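Long-range contacts in Cas13d (uncultured Ruminococcus sp, PDB 6IV9), which binds a CRISPR RNA to find and cleave target RNA, its two HEPN domains governing both the maturation of that guide and the cutting: residues Tyr85-Asn90 with Ile105-Val110; Ser328-Phe333 with Lys489-Asp494. The protein carries 2 engineered substitutions. All blocks are in the same frame, centred on the assembly; numbering follows the deposited sequence.

How the contacts relate
From the N terminus, the chain first builds two small antiparallel sheets. Contact 1 joins strand 81-88 of the first to strand 105-110 of the second, closing a short loop of 14 residues that includes strand 94-96. The chain then becomes mainly helical, and contact 2 closes a far longer excursion: 155 residues, 108 of them in helices, separate the end of helix 312-330 from the loop between helices 467-475 and 497-505. The two contacts lie in series, contact 1 being complete before contact 2 opens. With centres about 49 Å apart and nearest atoms about 33 Å apart, they do not touch.

Contact 1 (Tyr85-Asn90 with Ile105-Val110)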
ATOM      1  N   TYR A  85       8.708 -19.882  28.570  1.00 27.49           N
ATOM      2  CA  TYR A  85       8.180 -20.506  29.797  1.00 27.53           C
ATOM      3  C   TYR A  85       6.706 -20.845  29.685  1.00 31.01           C
ATOM      4  O   TYR A  85       5.987 -20.203  28.972  1.00 29.84           O
ATOM      5  CB  TYR A  85       8.287 -19.529  30.965  1.00 30.55           C
ATOM      6  CG  TYR A  85       9.691 -19.138  31.317  1.00 30.40           C
ATOM      7  CD1 TYR A  85      10.292 -18.066  30.702  1.00 31.47           C
ATOM      8  CD2 TYR A  85      10.417 -19.843  32.252  1.00 36.01           C
ATOM      9  CE1 TYR A  85      11.583 -17.694  31.001  1.00 33.06           C
ATOM     10  CE2 TYR A  85      11.709 -19.483  32.569  1.00 35.81           C
ATOM     11  CZ  TYR A  85      12.297 -18.412  31.932  1.00 41.59           C
ATOM     12  OH  TYR A  85      13.567 -18.039  32.221  1.00 44.97           O
ATOM     13  N   GLU A  86       6.319 -21.862  30.435  1.00 28.34           N
ATOM     14  CA  GLU A  86       4.901 -22.212  30.608  1.00 28.36           C
ATOM     15  C   GLU A  86       4.603 -21.917  32.076  1.00 30.05           C
ATOM     16  O   GLU A  86       5.374 -22.344  32.900  1.00 33.56           O
ATOM     17  CB  GLU A  86       4.663 -23.676  30.282  1.00 34.35           C
ATOM     18  CG  GLU A  86       3.255 -24.105  30.580  1.00 34.27           C
ATOM     19  CD  GLU A  86       3.089 -25.588  30.367  1.00 49.34           C
ATOM     20  OE1 GLU A  86       3.682 -26.107  29.430  1.00 53.34           O
ATOM     21  OE2 GLU A  86       2.395 -26.200  31.145  1.00 54.78           O
ATOM     22  N   VAL A  87       3.551 -21.168  32.354  1.00 30.82           N
ATOM     23  CA  VAL A  87       3.199 -20.782  33.746  1.00 30.26           C
ATOM     24  C   VAL A  87       1.800 -21.298  34.064  1.00 34.22           C
ATOM     25  O   VAL A  87       0.946 -21.207  33.212  1.00 32.12           O
ATOM     26  CB  VAL A  87       3.276 -19.258  33.941  1.00 31.81           C
ATOM     27  CG1 VAL A  87       2.873 -18.831  35.334  1.00 37.84           C
ATOM     28  CG2 VAL A  87       4.630 -18.702  33.575  1.00 35.68           C
ATOM     29  N   ASP A  88       1.619 -21.845  35.258  1.00 31.72           N
ATOM     30  CA  ASP A  88       0.290 -22.345  35.667  1.00 31.47           C
ATOM     31  C   ASP A  88      -0.484 -21.175  36.263  1.00 33.35           C
ATOM     32  O   ASP A  88       0.037 -20.543  37.143  1.00 38.92           O
ATOM     33  CB  ASP A  88       0.379 -23.494  36.670  1.00 38.04           C
ATOM     34  CG  ASP A  88      -0.990 -24.007  37.044  1.00 37.78           C
ATOM     35  OD1 ASP A  88      -1.624 -23.408  37.902  1.00 43.42           O
ATOM     36  OD2 ASP A  88      -1.416 -24.960  36.428  1.00 49.55           O
ATOM     37  N   ASN A  89      -1.684 -20.918  35.763  1.00 32.53           N
ATOM     38  CA  ASN A  89      -2.501 -19.778  36.237  1.00 38.25           C
ATOM     39  C   ASN A  89      -2.901 -19.936  37.704  1.00 45.54           C
ATOM     40  O   ASN A  89      -3.098 -18.924  38.328  1.00 47.53           O
ATOM     41  CB  ASN A  89      -3.737 -19.557  35.368  1.00 40.54           C
ATOM     42  CG  ASN A  89      -3.378 -19.111  33.973  1.00 41.03           C
ATOM     43  OD1 ASN A  89      -2.316 -18.563  33.771  1.00 40.46           O
ATOM     44  ND2 ASN A  89      -4.248 -19.365  33.019  1.00 38.48           N
ATOM     45  N   ASN A  90      -3.215 -21.152  38.122  1.00 43.06           N
ATOM     46  CA  ASN A  90      -3.658 -21.435  39.511  1.00 53.45           C
ATOM     47  C   ASN A  90      -2.547 -21.398  40.565  1.00 45.73           C
ATOM     48  O   ASN A  90      -2.766 -20.782  41.590  1.00 52.04           O
ATOM     49  CB  ASN A  90      -4.570 -22.654  39.528  1.00 54.37           C
ATOM     50  CG  ASN A  90      -5.704 -22.452  38.547  1.00 68.60           C
ATOM     51  OD1 ASN A  90      -6.403 -21.456  38.611  1.00 53.86           O
ATOM     52  ND2 ASN A  90      -5.858 -23.359  37.608  1.00 71.39           N
ATOM     53  N   ILE A 105      15.303 -14.364  28.025  1.00 27.26           N
ATOM     54  CA  ILE A 105      14.790 -13.674  29.227  1.00 27.72           C
ATOM     55  C   ILE A 105      14.783 -14.638  30.402  1.00 32.92           C
ATOM     56  O   ILE A 105      14.661 -15.822  30.186  1.00 32.08           O
ATOM     57  CB  ILE A 105      13.394 -13.109  28.955  1.00 30.64           C
ATOM     58  CG1 ILE A 105      12.437 -14.198  28.484  1.00 32.68           C
ATOM     59  CG2 ILE A 105      13.470 -11.957  27.975  1.00 32.77           C
ATOM     60  CD1 ILE A 105      11.030 -13.730  28.297  1.00 35.30           C
ATOM     61  N   GLU A 106      14.914 -14.082  31.600  1.00 35.39           N
ATOM     62  CA  GLU A 106      14.904 -14.856  32.859  1.00 32.51           C
ATOM     63  C   GLU A 106      13.620 -14.487  33.587  1.00 31.11           C
ATOM     64  O   GLU A 106      13.384 -13.320  33.774  1.00 32.56           O
ATOM     65  CB  GLU A 106      16.127 -14.493  33.691  1.00 38.85           C
ATOM     66  CG  GLU A 106      16.118 -15.094  35.068  1.00 50.22           C
ATOM     67  CD  GLU A 106      17.364 -15.880  35.420  1.00 64.14           C
ATOM     68  OE1 GLU A 106      18.449 -15.502  34.963  1.00 72.91           O
ATOM     69  OE2 GLU A 106      17.243 -16.861  36.158  1.00 77.44           O
ATOM     70  N   LEU A 107      12.807 -15.474  33.917  1.00 29.16           N
ATOM     71  CA  LEU A 107      11.552 -15.179  34.621  1.00 32.06           C
ATOM     72  C   LEU A 107      11.819 -15.103  36.119  1.00 38.14           C
ATOM     73  O   LEU A 107      12.448 -15.986  36.658  1.00 36.34           O
ATOM     74  CB  LEU A 107      10.524 -16.261  34.301  1.00 36.54           C
ATOM     75  CG  LEU A 107       9.069 -15.893  34.556  1.00 40.97           C
ATOM     76  CD1 LEU A 107       8.687 -14.659  33.782  1.00 42.90           C
ATOM     77  CD2 LEU A 107       8.146 -17.040  34.202  1.00 37.69           C
ATOM     78  N   GLY A 108      11.339 -14.044  36.734  1.00 34.74           N
ATOM     79  CA  GLY A 108      11.460 -13.869  38.180  1.00 41.47           C
ATOM     80  C   GLY A 108      10.175 -14.299  38.849  1.00 39.20           C
ATOM     81  O   GLY A 108       9.632 -15.322  38.482  1.00 43.16           O
ATOM     82  N   ASP A 109       9.700 -13.516  39.793  1.00 37.32           N
ATOM     83  CA  ASP A 109       8.475 -13.903  40.518  1.00 38.73           C
ATOM     84  C   ASP A 109       7.242 -13.730  39.634  1.00 40.67           C
ATOM     85  O   ASP A 109       7.175 -12.762  38.916  1.00 37.15           O
ATOM     86  CB  ASP A 109       8.367 -13.117  41.818  1.00 42.43           C
ATOM     87  CG  ASP A 109       7.109 -13.425  42.585  1.00 47.64           C
ATOM     88  OD1 ASP A 109       6.923 -14.578  42.952  1.00 44.62           O
ATOM     89  OD2 ASP A 109       6.334 -12.503  42.788  1.00 54.10           O
ATOM     90  N   VAL A 110       6.333 -14.693  39.700  1.00 36.81           N
ATOM     91  CA  VAL A 110       5.027 -14.613  38.995  1.00 36.76           C
ATOM     92  C   VAL A 110       3.957 -14.712  40.072  1.00 32.37           C
ATOM     93  O   VAL A 110       4.029 -15.615  40.854  1.00 34.99           O
ATOM     94  CB  VAL A 110       4.834 -15.733  37.959  1.00 38.07           C
ATOM     95  CG1 VAL A 110       3.428 -15.727  37.399  1.00 38.77           C
ATOM     96  CG2 VAL A 110       5.843 -15.658  36.841  1.00 38.71           C
TER
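Y85 and L107 carry most of this contact, with V87 third; the two segments together bury 263 Å². The phenol of Y85 reaches across to the backbone of 105-110 and lies under the side chain of L107. Its hydroxyl is held twice: L107 N donates to Y85 OH at 3.2 Å with an N-H...O angle of 152°, and Y85 OH donates to I105 O, also at 3.2 Å. That carbonyl sits at the ring edge, in plane. Over one face, L107 CB stands 3.6 Å above the plane of the Y85 ring, close to its centre, a CH-pi contact. With CG anti to the carbonyl carbon (chi1 -63°), the ring extends across to strand 105-110, bringing its hydroxyl to the backbone and a face to L107 CB.

Farther along, the methyls take over. L107 CD2 touches both Y85 and V87, lying 3.9 Å from Y85 CG and from V87 CG2. V87 turns its other methyl, CG1, to V110 CG1 at 3.8 Å. With the phenol cut back to an alanine here, I105 O and L107 N would probably lose their shared partner, and a gap would be likely to open beneath L107 CB.

The short segments 85-88 and 105-110 run 17° from parallel with axes 9.9 Å apart, too far for backbone pairing, so the two sheets meet through side chains packing on side chains and, at Y85, on backbone. V87 and Y85 pair by backbone with M70 and I72 in one sheet; L107 packs on I115 and F117 in the other. In edge strand 105-110, E106 bonds S118 of strand 114-119, while I105 O and L107 N meet the Y85 hydroxyl, which probably serves them much as a neighbouring strand might have done; apolar packing closes the interface.

Contact 2 (Ser328-Phe333 with Lys489-Asp494); sequences SINKDF and KKNASD
N330 and K489 lie alongside each other and run in opposite directions, the asparagine amide reaching toward the loop while the lysine chain returns toward the helix end. Their aliphatic parts overlap: K489 CD is 4.1 Å and K489 CE 4.0 Å from N330 CB. The lysine is fully extended through chi2 and chi3, which carries K489 CE to 3.3 Å from N330 O. A bend at the last torsion then turns the ammonium to E482, its salt-bridge partner, leaving K489 NZ 4.0 Å from F333 CB. E482 also accepts the backbone N-H of F333, so one carboxylate holds both segments.

The amide of N330 works at both ends. N330 ND2 donates to K490 O at 2.8 Å, with that oxygen only 2° out of the amide plane; the N-H...O angle of 138° shows a bent bond, and the donor is tilted from the carbonyl plane. At the other end, N330 OD1 is bonded to the hydroxyl of Y361, which is also bonded to K490 N. The amide is thus fixed against flipping, and the backbone of K490 is gripped on both its polar atoms.

Just beyond, N491 N donates to D494 OD2 at 2.9 Å from above the carboxylate plane, while D494 N bonds N491 O at 2.9 Å, two bonds that close the turn at the start of the 3-10 segment 492-494. Bound RNA lies near the helix side, where I329 packs on an uracil base and F333 on a sugar. A side-chain amide at the C-terminal end of helix 312-330 thus binds the main-chain carbonyl of the loop between helices 467-475 and 497-505, a tertiary link in a largely helical protein, close to the bound RNA.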
ATOM      1  N   SER A 328      12.313 -12.175 -18.256  1.00 33.73           N
ATOM      2  CA  SER A 328      13.148 -10.998 -18.604  1.00 34.92           C
ATOM      3  C   SER A 328      14.292 -10.810 -17.599  1.00 36.23           C
ATOM      4  O   SER A 328      15.344 -10.419 -18.009  1.00 37.45           O
ATOM      5  CB  SER A 328      12.334  -9.761 -18.778  1.00 42.50           C
ATOM      6  OG  SER A 328      11.604  -9.465 -17.609  1.00 43.65           O
ATOM      7  N   ILE A 329      14.040 -10.967 -16.308  1.00 28.21           N
ATOM      8  CA  ILE A 329      15.133 -10.854 -15.306  1.00 30.60           C
ATOM      9  C   ILE A 329      16.129 -12.019 -15.425  1.00 29.68           C
ATOM     10  O   ILE A 329      17.313 -11.796 -15.358  1.00 30.06           O
ATOM     11  CB  ILE A 329      14.515 -10.859 -13.901  1.00 32.74           C
ATOM     12  CG1 ILE A 329      13.567  -9.686 -13.681  1.00 35.80           C
ATOM     13  CG2 ILE A 329      15.584 -10.922 -12.842  1.00 37.40           C
ATOM     14  CD1 ILE A 329      12.582  -9.912 -12.576  1.00 34.46           C
ATOM     15  N   ASN A 330      15.607 -13.231 -15.497  1.00 28.53           N
ATOM     16  CA  ASN A 330      16.382 -14.498 -15.503  1.00 30.35           C
ATOM     17  C   ASN A 330      17.199 -14.728 -16.774  1.00 38.59           C
ATOM     18  O   ASN A 330      18.261 -15.306 -16.661  1.00 39.00           O
ATOM     19  CB  ASN A 330      15.506 -15.702 -15.188  1.00 29.99           C
ATOM     20  CG  ASN A 330      15.072 -15.706 -13.747  1.00 29.72           C
ATOM     21  OD1 ASN A 330      15.656 -15.022 -12.937  1.00 32.33           O
ATOM     22  ND2 ASN A 330      14.040 -16.452 -13.435  1.00 29.17           N
ATOM     23  N   LYS A 331      16.692 -14.336 -17.933  1.00 37.95           N
ATOM     24  CA  LYS A 331      17.425 -14.676 -19.177  1.00 43.67           C
ATOM     25  C   LYS A 331      18.756 -13.927 -19.228  1.00 36.52           C
ATOM     26  O   LYS A 331      18.741 -12.725 -19.216  1.00 39.85           O
ATOM     27  CB  LYS A 331      16.560 -14.329 -20.388  1.00 48.83           C
ATOM     28  CG  LYS A 331      16.783 -15.197 -21.615  1.00 59.22           C
ATOM     29  CD  LYS A 331      16.324 -14.537 -22.886  1.00 71.18           C
ATOM     30  CE  LYS A 331      17.099 -14.998 -24.102  1.00 80.89           C
ATOM     31  NZ  LYS A 331      17.200 -13.925 -25.116  1.00 89.62           N
ATOM     32  N   ASP A 332      19.859 -14.661 -19.283  1.00 39.83           N
ATOM     33  CA  ASP A 332      21.191 -14.023 -19.389  1.00 35.99           C
ATOM     34  C   ASP A 332      21.380 -13.006 -18.260  1.00 38.65           C
ATOM     35  O   ASP A 332      21.833 -11.918 -18.530  1.00 36.63           O
ATOM     36  CB  ASP A 332      21.404 -13.462 -20.793  1.00 44.53           C
ATOM     37  CG  ASP A 332      21.421 -14.546 -21.856  1.00 54.48           C
ATOM     38  OD1 ASP A 332      22.067 -15.568 -21.635  1.00 57.12           O
ATOM     39  OD2 ASP A 332      20.758 -14.374 -22.869  1.00 58.38           O
ATOM     40  N   PHE A 333      21.086 -13.403 -17.031  1.00 33.15           N
ATOM     41  CA  PHE A 333      21.220 -12.482 -15.882  1.00 31.51           C
ATOM     42  C   PHE A 333      22.671 -12.029 -15.703  1.00 32.60           C
ATOM     43  O   PHE A 333      22.898 -10.881 -15.426  1.00 30.23           O
ATOM     44  CB  PHE A 333      20.734 -13.170 -14.612  1.00 30.20           C
ATOM     45  CG  PHE A 333      20.914 -12.347 -13.372  1.00 31.36           C
ATOM     46  CD1 PHE A 333      22.092 -12.405 -12.657  1.00 29.77           C
ATOM     47  CD2 PHE A 333      19.906 -11.515 -12.921  1.00 32.43           C
ATOM     48  CE1 PHE A 333      22.266 -11.655 -11.511  1.00 31.93           C
ATOM     49  CE2 PHE A 333      20.082 -10.771 -11.770  1.00 28.99           C
ATOM     50  CZ  PHE A 333      21.258 -10.843 -11.073  1.00 27.85           C
ATOM     51  N   LYS A 489      17.705 -19.505  -9.431  1.00 31.00           N
ATOM     52  CA  LYS A 489      16.665 -18.803 -10.212  1.00 34.76           C
ATOM     53  C   LYS A 489      15.258 -19.112  -9.710  1.00 40.89           C
ATOM     54  O   LYS A 489      14.965 -20.249  -9.388  1.00 31.34           O
ATOM     55  CB  LYS A 489      16.801 -19.140 -11.695  1.00 36.80           C
ATOM     56  CG  LYS A 489      17.852 -18.343 -12.450  1.00 37.54           C
ATOM     57  CD  LYS A 489      17.939 -18.746 -13.895  1.00 45.20           C
ATOM     58  CE  LYS A 489      18.855 -17.897 -14.745  1.00 43.65           C
ATOM     59  NZ  LYS A 489      19.587 -16.962 -13.882  1.00 53.14           N
ATOM     60  N   LYS A 490      14.430 -18.072  -9.680  1.00 35.18           N
ATOM     61  CA  LYS A 490      13.014 -18.194  -9.290  1.00 34.25           C
ATOM     62  C   LYS A 490      12.192 -18.273 -10.573  1.00 33.54           C
ATOM     63  O   LYS A 490      12.380 -17.444 -11.425  1.00 35.03           O
ATOM     64  CB  LYS A 490      12.636 -17.036  -8.374  1.00 35.17           C
ATOM     65  CG  LYS A 490      13.137 -17.203  -6.955  1.00 46.39           C
ATOM     66  CD  LYS A 490      12.232 -18.091  -6.144  1.00 53.42           C
ATOM     67  CE  LYS A 490      12.941 -19.192  -5.397  1.00 60.37           C
ATOM     68  NZ  LYS A 490      13.850 -18.674  -4.352  1.00 68.46           N
ATOM     69  N   ASN A 491      11.317 -19.258 -10.663  1.00 30.35           N
ATOM     70  CA  ASN A 491      10.476 -19.495 -11.855  1.00 37.69           C
ATOM     71  C   ASN A 491       8.994 -19.437 -11.468  1.00 34.10           C
ATOM     72  O   ASN A 491       8.683 -19.637 -10.317  1.00 33.32           O
ATOM     73  CB  ASN A 491      10.837 -20.833 -12.499  1.00 41.95           C
ATOM     74  CG  ASN A 491      12.300 -20.929 -12.883  1.00 43.41           C
ATOM     75  OD1 ASN A 491      13.034 -21.754 -12.358  1.00 47.51           O
ATOM     76  ND2 ASN A 491      12.730 -20.096 -13.803  1.00 39.70           N
ATOM     77  N   ALA A 492       8.121 -19.239 -12.451  1.00 33.66           N
ATOM     78  CA  ALA A 492       6.662 -19.110 -12.241  1.00 34.45           C
ATOM     79  C   ALA A 492       6.110 -20.377 -11.599  1.00 37.09           C
ATOM     80  O   ALA A 492       5.258 -20.274 -10.756  1.00 30.89           O
ATOM     81  CB  ALA A 492       5.961 -18.798 -13.530  1.00 38.15           C
ATOM     82  N   SER A 493       6.653 -21.531 -11.974  1.00 35.27           N
ATOM     83  CA  SER A 493       6.197 -22.835 -11.437  1.00 37.34           C
ATOM     84  C   SER A 493       6.507 -22.929  -9.941  1.00 37.91           C
ATOM     85  O   SER A 493       5.925 -23.763  -9.294  1.00 44.03           O
ATOM     86  CB  SER A 493       6.816 -23.967 -12.190  1.00 38.04           C
ATOM     87  OG  SER A 493       8.216 -23.912 -12.072  1.00 39.71           O
ATOM     88  N   ASP A 494       7.427 -22.113  -9.443  1.00 36.17           N
ATOM     89  CA  ASP A 494       7.843 -22.172  -8.020  1.00 37.43           C
ATOM     90  C   ASP A 494       6.855 -21.445  -7.111  1.00 39.12           C
ATOM     91  O   ASP A 494       7.006 -21.575  -5.912  1.00 38.51           O
ATOM     92  CB  ASP A 494       9.195 -21.501  -7.788  1.00 43.61           C
ATOM     93  CG  ASP A 494      10.368 -22.168  -8.478  1.00 54.06           C
ATOM     94  OD1 ASP A 494      10.278 -23.365  -8.747  1.00 53.88           O
ATOM     95  OD2 ASP A 494      11.360 -21.477  -8.723  1.00 47.30           O
TER